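Local coordinates for protein probable enoyl-CoA hydratase/isomerase (Pseudomonas aeruginosa PAO1, PDB 5YLO) that probably acts on unsaturated enoyl-CoA thioesters as a delta3,delta2-enoyl-CoA isomerase of the crotonase-like hydratase/isomerase family, in unsaturated fatty acid metabolism, at residues Arg40-Ala43 with Cys44-Pro48. Residues are numbered along the deposited sequence; the frame is centred on the assembly and turned at random.
Sequences RLDA and CERDP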
loop_
_atom_site.group_PDB
_atom_site.type_symbol
_atom_site.label_atom_id
_atom_site.label_comp_id
_atom_site.label_asym_id
_atom_site.label_seq_id
_atom_site.Cartn_x
_atom_site.Cartn_y
_atom_site.Cartn_z
ATOM N N ARG A 40 -19.666 23.144 -9.690
ATOM C CA ARG A 40 -20.751 22.390 -9.066
ATOM C C ARG A 40 -20.262 21.627 -7.840
ATOM O O ARG A 40 -21.002 21.472 -6.861
ATOM C CB ARG A 40 -21.374 21.433 -10.084
ATOM C CG ARG A 40 -22.592 20.665 -9.584
ATOM C CD ARG A 40 -23.871 21.487 -9.669
ATOM N NE ARG A 40 -24.175 22.189 -8.425
ATOM C CZ ARG A 40 -24.903 21.680 -7.434
ATOM N NH1 ARG A 40 -25.132 22.394 -6.343
ATOM N NH2 ARG A 40 -25.404 20.456 -7.528
ATOM N N LEU A 41 -19.018 21.139 -7.875
ATOM C CA LEU A 41 -18.458 20.464 -6.708
ATOM C C LEU A 41 -18.365 21.409 -5.517
ATOM O O LEU A 41 -18.658 21.018 -4.381
ATOM C CB LEU A 41 -17.082 19.888 -7.038
ATOM C CG LEU A 41 -17.042 18.600 -7.858
ATOM C CD1 LEU A 41 -15.607 18.237 -8.189
ATOM C CD2 LEU A 41 -17.723 17.465 -7.112
ATOM N N ASP A 42 -17.955 22.657 -5.758
ATOM C CA ASP A 42 -17.893 23.635 -4.678
ATOM C C ASP A 42 -19.275 23.899 -4.098
ATOM O O ASP A 42 -19.420 24.116 -2.889
ATOM C CB ASP A 42 -17.261 24.933 -5.183
ATOM C CG ASP A 42 -17.220 26.014 -4.120
ATOM O OD1 ASP A 42 -16.333 25.950 -3.242
ATOM O OD2 ASP A 42 -18.070 26.929 -4.164
ATOM N N ALA A 43 -20.308 23.873 -4.943
ATOM C CA ALA A 43 -21.665 24.055 -4.444
ATOM C C ALA A 43 -22.100 22.874 -3.584
ATOM O O ALA A 43 -22.847 23.047 -2.615
ATOM C CB ALA A 43 -22.629 24.261 -5.611
ATOM N N CYS A 44 -21.635 21.666 -3.914
ATOM C CA CYS A 44 -22.018 20.494 -3.131
ATOM C C CYS A 44 -21.429 20.544 -1.727
ATOM O O CYS A 44 -22.104 20.190 -0.754
ATOM C CB CYS A 44 -21.591 19.216 -3.851
ATOM S SG CYS A 44 -22.544 18.850 -5.343
ATOM N N GLU A 45 -20.174 20.982 -1.598
ATOM C CA GLU A 45 -19.564 21.099 -0.275
ATOM C C GLU A 45 -20.359 22.043 0.618
ATOM O O GLU A 45 -20.617 21.741 1.789
ATOM C CB GLU A 45 -18.119 21.580 -0.400
ATOM C CG GLU A 45 -17.097 20.471 -0.486
ATOM C CD GLU A 45 -15.696 20.965 -0.202
ATOM O OE1 GLU A 45 -15.547 21.853 0.664
ATOM O OE2 GLU A 45 -14.747 20.474 -0.848
ATOM N N ARG A 46 -20.758 23.196 0.078
ATOM C CA ARG A 46 -21.462 24.192 0.881
ATOM C C ARG A 46 -22.905 23.789 1.163
ATOM O O ARG A 46 -23.465 24.187 2.190
ATOM C CB ARG A 46 -21.421 25.549 0.177
ATOM C CG ARG A 46 -20.065 26.239 0.218
ATOM C CD ARG A 46 -19.802 27.047 -1.049
ATOM N NE ARG A 46 -21.035 27.526 -1.668
ATOM C CZ ARG A 46 -21.081 28.376 -2.689
ATOM N NH1 ARG A 46 -19.960 28.856 -3.210
ATOM N NH2 ARG A 46 -22.251 28.751 -3.188
ATOM N N ASP A 47 -23.515 23.006 0.285
ATOM C CA ASP A 47 -24.940 22.704 0.397
ATOM C C ASP A 47 -25.194 21.705 1.521
ATOM O O ASP A 47 -24.621 20.608 1.506
ATOM C CB ASP A 47 -25.454 22.161 -0.934
ATOM C CG ASP A 47 -26.969 22.199 -1.048
ATOM O OD1 ASP A 47 -27.659 22.167 -0.007
ATOM O OD2 ASP A 47 -27.472 22.256 -2.190
ATOM N N PRO A 48 -26.031 22.032 2.510
ATOM C CA PRO A 48 -26.352 21.045 3.551
ATOM C C PRO A 48 -27.262 19.934 3.064
ATOM O O PRO A 48 -27.333 18.884 3.715
ATOM C CB PRO A 48 -27.036 21.884 4.642
ATOM C CG PRO A 48 -26.719 23.317 4.302
ATOM C CD PRO A 48 -26.604 23.353 2.814
#
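D42 and R46 form an i to i+4 salt bridge on the last turns of helix 31-46, the crossover helix of the beta-alpha-beta unit between strands 15-20 and 52-56 of this crotonase-like fold. NH1 of R46 lies 2.9 Å from OD2 of D42, with the carboxylate and guanidinium planes almost perpendicular at 88°. R46 gets there by bending at chi2 and chi3, which brings its CD against the D42 carbonyl oxygen, 3.5 Å from D42 O. The carboxylate is shared: its other oxygen, OD1, bridges to R95, so D42 links its own helix end to helix 85-97.

On another side of the helix, R40 has CG anti to the backbone N (chi1 -175°) and then bends at chi2 and chi3, carrying the guanidinium toward the C-terminal end of the helix, to C44. There SG of C44 sits over one guanidinium face, toward its rim, 3.9 Å from R40 NH2.

Backbone bonds run on to the helix end: C44 N to R40 O at 3.0 Å, E45 N to L41 O at 3.2 Å, and D47 N to A43 O at 3.0 Å. D47 is where helical geometry stops, and its OD1 accepts from A49 N in an Asx turn.

L41 packs against L92 and L96 of helix 85-97 as well as L18, while R40 reaches strand 7-12 and C44 rests on A16 of strand 15-20, seating the helix between sheet and neighbouring helix.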